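Local coordinates for protein adenosine kinase, putative (Trypanosoma brucei, PDB 2XTB) that probably phosphorylates adenosine and related nucleosides at the expense of ATP, a step that returns adenosine to the AMP pool in purine salvage, at residues Q13-L18 against T172-V177; S199-M204 against R225-E230. All blocks are in the same frame, centred on the assembly; numbering follows the deposited sequence.

Contact 1. Residues Q13-L18 against T172-V177; sequences QCNPLL and TLTVDV. With KRM (4-[5-(4-phenoxyphenyl)-1H-pyrazol-3-yl]morpholine), chain B.
Cys14 and Thr172 bring their backbones closest, with CA atoms 5.6 Å apart, where the loop leaving strand 10-13 passes a short, weakly bonded helical turn; no hydrogen bond joins the two segments. Thr172 turns its methyl to the loop. Thr172 CG2 lies 3.2 Å from the carbonyl O of Gln13 and packs against the CA of Cys14, while its OG1 is hydrogen-bonded to the O of Ser169.

Asn15 is the residue here that hydrogen-bonds the inhibitor. With CG anti to its carbonyl carbon (chi1 -63°), the amide lies between Val175 and the pyrazole. Asn15 ND2 makes a weak, bent hydrogen bond of 3.1 Å to N17 of the KRM pyrazole (129° at the hydrogen), and Asn15 CB lies 3.7 Å from C24 of the KRM morpholine. The other branch, Asn15 OD1, sits 3.5 Å from Val175 CG2, the two side chains running past each other in opposite senses. On the same helical turn Thr174 touches the ring attached to the pyrazole: Thr174 CG2 is 3.8 Å from C12 of KRM, and its OG1 is hydrogen-bonded to the O of Phe171.

Asn15 and Phe171 both bind adenosine, so KRM probably overlaps part of the nucleoside site. This part of the site follows the C-terminal ends of neighbouring parallel strands 10-13 and 165-169, an arrangement in keeping with the ribokinase-like fold of PfkB kinases.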
# COMPACT_ATOMS: atom_id res chain seq x y z
N GLN A 13 -0.54 8.02 2.15
CA GLN A 13 -0.24 7.92 3.57
C GLN A 13 -0.22 6.46 4.01
O GLN A 13 -1.12 5.69 3.67
CB GLN A 13 -1.21 8.74 4.41
CG GLN A 13 -0.85 8.82 5.88
CD GLN A 13 -1.43 10.04 6.57
OE1 GLN A 13 -1.84 9.98 7.73
NE2 GLN A 13 -1.48 11.16 5.86
N CYS A 14 0.81 6.09 4.76
CA CYS A 14 0.98 4.73 5.24
C CYS A 14 2.06 4.66 6.32
O CYS A 14 2.58 5.69 6.76
CB CYS A 14 1.33 3.79 4.07
SG CYS A 14 1.15 2.04 4.44
N ASN A 15 2.37 3.44 6.74
CA ASN A 15 3.43 3.16 7.69
C ASN A 15 4.74 2.83 6.97
O ASN A 15 4.87 1.74 6.39
CB ASN A 15 3.02 2.02 8.62
CG ASN A 15 1.80 2.37 9.48
OD1 ASN A 15 1.31 3.50 9.46
ND2 ASN A 15 1.32 1.39 10.23
N PRO A 16 5.72 3.76 6.98
CA PRO A 16 6.96 3.53 6.25
C PRO A 16 7.91 2.59 6.99
O PRO A 16 8.26 2.83 8.15
CB PRO A 16 7.57 4.93 6.12
CG PRO A 16 6.97 5.73 7.22
CD PRO A 16 5.70 5.07 7.66
N LEU A 17 8.31 1.51 6.32
CA LEU A 17 9.28 0.56 6.87
C LEU A 17 10.48 0.44 5.94
O LEU A 17 10.32 0.46 4.73
CB LEU A 17 8.66 -0.82 7.08
CG LEU A 17 7.34 -0.99 7.85
CD1 LEU A 17 6.98 -2.46 7.90
CD2 LEU A 17 7.42 -0.43 9.26
N LEU A 18 11.67 0.34 6.51
CA LEU A 18 12.86 0.06 5.71
C LEU A 18 13.05 -1.45 5.63
O LEU A 18 13.27 -2.10 6.65
CB LEU A 18 14.10 0.73 6.31
CG LEU A 18 15.40 0.66 5.50
CD1 LEU A 18 15.38 1.64 4.35
CD2 LEU A 18 16.62 0.91 6.38
N THR A 172 -3.37 2.57 8.01
CA THR A 172 -3.46 3.92 8.56
C THR A 172 -4.58 4.03 9.61
O THR A 172 -4.56 4.93 10.46
CB THR A 172 -3.73 4.96 7.47
OG1 THR A 172 -4.90 4.59 6.73
CG2 THR A 172 -2.54 5.05 6.52
N LEU A 173 -5.54 3.11 9.52
CA LEU A 173 -6.67 3.03 10.45
C LEU A 173 -6.28 2.37 11.77
O LEU A 173 -6.99 2.51 12.77
CB LEU A 173 -7.83 2.27 9.80
CG LEU A 173 -8.28 2.71 8.40
CD1 LEU A 173 -8.90 1.55 7.65
CD2 LEU A 173 -9.23 3.89 8.48
N THR A 174 -5.16 1.64 11.77
CA THR A 174 -4.64 1.02 12.98
C THR A 174 -3.88 2.03 13.84
O THR A 174 -3.69 1.81 15.04
CB THR A 174 -3.70 -0.17 12.67
OG1 THR A 174 -2.56 0.30 11.93
CG2 THR A 174 -4.42 -1.24 11.87
N VAL A 175 -3.45 3.13 13.22
CA VAL A 175 -2.71 4.19 13.90
C VAL A 175 -3.70 5.18 14.55
O VAL A 175 -3.92 5.13 15.76
CB VAL A 175 -1.72 4.92 12.94
CG1 VAL A 175 -0.90 5.96 13.70
CG2 VAL A 175 -0.80 3.93 12.25
N ASP A 176 -4.28 6.06 13.73
CA ASP A 176 -5.26 7.04 14.19
C ASP A 176 -6.17 7.47 13.03
O ASP A 176 -5.72 8.06 12.05
CB ASP A 176 -4.57 8.26 14.81
CG ASP A 176 -5.55 9.26 15.42
OD1 ASP A 176 -6.76 8.97 15.52
OD2 ASP A 176 -5.11 10.37 15.80
N VAL A 177 -7.46 7.17 13.18
CA VAL A 177 -8.45 7.40 12.13
C VAL A 177 -8.57 8.88 11.74
O VAL A 177 -8.78 9.19 10.57
CB VAL A 177 -9.84 6.79 12.52
CG1 VAL A 177 -10.48 7.54 13.70
CG2 VAL A 177 -10.77 6.74 11.32
C24 KRM B . 2.87 -1.50 7.50
C23 KRM B . 2.94 -1.52 5.98
O22 KRM B . 3.60 -2.70 5.56
C21 KRM B . 2.82 -3.86 5.83
C20 KRM B . 2.66 -4.06 7.34
N19 KRM B . 2.30 -2.78 7.96
C16 KRM B . 1.44 -2.74 9.04
C15 KRM B . 1.10 -3.83 9.83
N17 KRM B . 0.87 -1.61 9.44
N18 KRM B . 0.10 -1.97 10.55
C14 KRM B . 0.23 -3.30 10.79
C11 KRM B . -0.45 -4.02 11.90
C10 KRM B . -0.20 -5.37 12.16
C9 KRM B . -0.86 -6.02 13.22
C12 KRM B . -1.36 -3.33 12.70
C13 KRM B . -2.02 -3.97 13.75
C8 KRM B . -1.77 -5.32 14.01
O7 KRM B . -2.44 -5.92 15.06
C6 KRM B . -2.68 -7.28 15.16
C1 KRM B . -1.92 -8.07 16.02
C5 KRM B . -3.70 -7.87 14.41
C4 KRM B . -3.95 -9.24 14.52
C3 KRM B . -3.18 -10.03 15.38
C2 KRM B . -2.16 -9.44 16.13

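Contact 2. Residues S199-M204 against R225-E230; sequences SAPFIM and RHEAKE. With KRM (4-[5-(4-phenoxyphenyl)-1H-pyrazol-3-yl]morpholine), chain B.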
# COMPACT_ATOMS: atom_id res chain seq x y z
N SER A 199 -6.09 -3.69 2.55
CA SER A 199 -4.75 -4.05 3.05
C SER A 199 -4.57 -5.41 3.73
O SER A 199 -3.56 -6.08 3.50
CB SER A 199 -4.17 -2.92 3.92
OG SER A 199 -3.61 -1.91 3.10
N ALA A 200 -5.52 -5.81 4.57
CA ALA A 200 -5.46 -7.07 5.30
C ALA A 200 -6.81 -7.41 5.92
O ALA A 200 -7.54 -6.51 6.35
CB ALA A 200 -4.39 -7.00 6.37
N PRO A 201 -7.16 -8.72 5.98
CA PRO A 201 -8.42 -9.14 6.60
C PRO A 201 -8.65 -8.60 8.02
O PRO A 201 -9.78 -8.25 8.36
CB PRO A 201 -8.31 -10.66 6.61
CG PRO A 201 -7.41 -10.98 5.48
CD PRO A 201 -6.40 -9.87 5.46
N PHE A 202 -7.59 -8.53 8.83
CA PHE A 202 -7.74 -8.11 10.22
C PHE A 202 -8.22 -6.67 10.39
O PHE A 202 -8.73 -6.31 11.46
CB PHE A 202 -6.46 -8.38 11.04
CG PHE A 202 -5.30 -7.50 10.70
CD1 PHE A 202 -5.19 -6.22 11.24
CD2 PHE A 202 -4.30 -7.94 9.84
CE1 PHE A 202 -4.11 -5.40 10.93
CE2 PHE A 202 -3.21 -7.13 9.52
CZ PHE A 202 -3.12 -5.85 10.06
N ILE A 203 -8.07 -5.86 9.35
CA ILE A 203 -8.59 -4.48 9.34
C ILE A 203 -10.11 -4.51 9.47
O ILE A 203 -10.67 -3.80 10.31
CB ILE A 203 -8.19 -3.71 8.04
CG1 ILE A 203 -6.66 -3.63 7.89
CG2 ILE A 203 -8.85 -2.32 7.99
CD1 ILE A 203 -5.94 -2.86 8.99
N MET A 204 -10.75 -5.34 8.66
CA MET A 204 -12.21 -5.50 8.68
C MET A 204 -12.71 -6.20 9.95
O MET A 204 -13.87 -6.03 10.34
CB MET A 204 -12.70 -6.26 7.44
CG MET A 204 -12.74 -5.43 6.18
SD MET A 204 -11.12 -4.87 5.61
CE MET A 204 -10.45 -6.40 4.95
N ARG A 225 -9.12 -11.07 -2.76
CA ARG A 225 -10.19 -12.02 -2.43
C ARG A 225 -10.43 -12.18 -0.93
O ARG A 225 -11.57 -12.19 -0.47
CB ARG A 225 -9.90 -13.39 -3.05
CG ARG A 225 -10.99 -14.44 -2.79
CD ARG A 225 -10.53 -15.86 -3.08
NE ARG A 225 -10.47 -16.14 -4.52
CZ ARG A 225 -9.34 -16.21 -5.22
NH1 ARG A 225 -8.17 -16.02 -4.62
NH2 ARG A 225 -9.39 -16.47 -6.52
N HIS A 226 -9.34 -12.30 -0.17
CA HIS A 226 -9.40 -12.57 1.26
C HIS A 226 -9.83 -11.34 2.05
O HIS A 226 -10.56 -11.44 3.04
CB HIS A 226 -8.06 -13.11 1.77
CG HIS A 226 -7.66 -14.40 1.12
ND1 HIS A 226 -6.79 -14.46 0.05
CD2 HIS A 226 -8.03 -15.68 1.38
CE1 HIS A 226 -6.64 -15.72 -0.32
NE2 HIS A 226 -7.38 -16.48 0.47
N GLU A 227 -9.36 -10.18 1.60
CA GLU A 227 -9.76 -8.89 2.17
C GLU A 227 -11.22 -8.60 1.82
O GLU A 227 -11.97 -8.11 2.66
CB GLU A 227 -8.83 -7.78 1.67
CG GLU A 227 -7.39 -7.92 2.16
CD GLU A 227 -6.36 -7.13 1.34
OE1 GLU A 227 -6.74 -6.18 0.62
OE2 GLU A 227 -5.16 -7.46 1.43
N ALA A 228 -11.61 -8.93 0.59
CA ALA A 228 -12.99 -8.77 0.13
C ALA A 228 -13.97 -9.62 0.94
O ALA A 228 -15.06 -9.17 1.28
CB ALA A 228 -13.08 -9.12 -1.35
N LYS A 229 -13.57 -10.86 1.24
CA LYS A 229 -14.41 -11.81 1.95
C LYS A 229 -14.67 -11.40 3.41
O LYS A 229 -15.80 -11.50 3.89
CB LYS A 229 -13.83 -13.23 1.84
CG LYS A 229 -14.52 -14.30 2.70
CD LYS A 229 -15.98 -14.50 2.34
CE LYS A 229 -16.63 -15.52 3.26
NZ LYS A 229 -18.09 -15.62 3.05
N GLU A 230 -13.63 -10.93 4.09
CA GLU A 230 -13.75 -10.47 5.48
C GLU A 230 -14.56 -9.17 5.56
O GLU A 230 -15.17 -8.87 6.59
CB GLU A 230 -12.37 -10.31 6.12
CG GLU A 230 -12.37 -9.93 7.60
CD GLU A 230 -13.16 -10.90 8.47
OE1 GLU A 230 -13.02 -12.13 8.31
OE2 GLU A 230 -13.92 -10.41 9.34
C24 KRM B . 2.87 -1.50 7.50
C23 KRM B . 2.94 -1.52 5.98
O22 KRM B . 3.60 -2.70 5.56
C21 KRM B . 2.82 -3.86 5.83
C20 KRM B . 2.66 -4.06 7.34
N19 KRM B . 2.30 -2.78 7.96
C16 KRM B . 1.44 -2.74 9.04
C15 KRM B . 1.10 -3.83 9.83
N17 KRM B . 0.87 -1.61 9.44
N18 KRM B . 0.10 -1.97 10.55
C14 KRM B . 0.23 -3.30 10.79
C11 KRM B . -0.45 -4.02 11.90
C10 KRM B . -0.20 -5.37 12.16
C9 KRM B . -0.86 -6.02 13.22
C12 KRM B . -1.36 -3.33 12.70
C13 KRM B . -2.02 -3.97 13.75
C8 KRM B . -1.77 -5.32 14.01
O7 KRM B . -2.44 -5.92 15.06
C6 KRM B . -2.68 -7.28 15.16
C1 KRM B . -1.92 -8.07 16.02
C5 KRM B . -3.70 -7.87 14.41
C4 KRM B . -3.95 -9.24 14.52
C3 KRM B . -3.18 -10.03 15.38
C2 KRM B . -2.16 -9.44 16.13
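Glu227 lies along the turn that leads into helix 201-206, and its CA comes within 4.6 Å of the CA of Pro201. Glu227 CB lies 3.9 Å from Met204 CE, the methyl. CG, placed anti to the carbonyl carbon (chi1 -66°), packs against the N of Ala200 and, more loosely, against the proline ring at Pro201 CD. From there the chain runs extended, laying Glu227 CD beside the Ser199-Ala200 peptide. At the tip, OE2 is near the O of Ser199 and OE1 near its N, yet neither pair is a hydrogen bond: the first sets two acceptors side by side and the second has a poor angle.

Farther along, Met204 is folded at chi2 and chi3 (65° and 74°), which carries CE back over the backbone of Glu227, while Met204 CB rests 3.7 Å from Glu230 CG. The aliphatic part of Glu230 also faces Pro201, with Glu230 CB 4.1 Å from Pro201 CB. Its OE1 is hydrogen-bonded to Asn233 ND2. Phe202 turns from this interface to the inhibitor, with C5 of the outer phenoxy ring over one ring face and Phe202 CZ 3.6 Å from C10 of the middle ring of KRM.

The interface is held by methylene and methyl packing, while Glu227 OE1 has its hydrogen bond with a residue flanking the segments. Asn224, an ADP-binding residue that accepts a bond from the N of Glu227, and Glu227 itself have the spacing of the PfkB NxxE motif, which in this family is linked to magnesium and phosphate binding and may act so here.

Overall arrangement
Contact 1 is the more central of the two, buried and about 10 Å from the chain centre, whereas contact 2 is partly buried, its centre about 14 Å from the chain centre; their own centres lie about 17 Å apart. Neither has a hydrogen bond between its segments. Contact 1 sets a loop between the two sheets against a helical turn and gives the inhibitor a polar partner, Asn15; contact 2 packs two helix starts together and offers KRM an aromatic one, Phe202. The pair meet through Ile203, with Ile203 CD1 3.6 Å from Thr174 CG2. Contact 1 thus belongs to the nucleoside pocket, while contact 2 spans from that pocket towards the ADP-binding side.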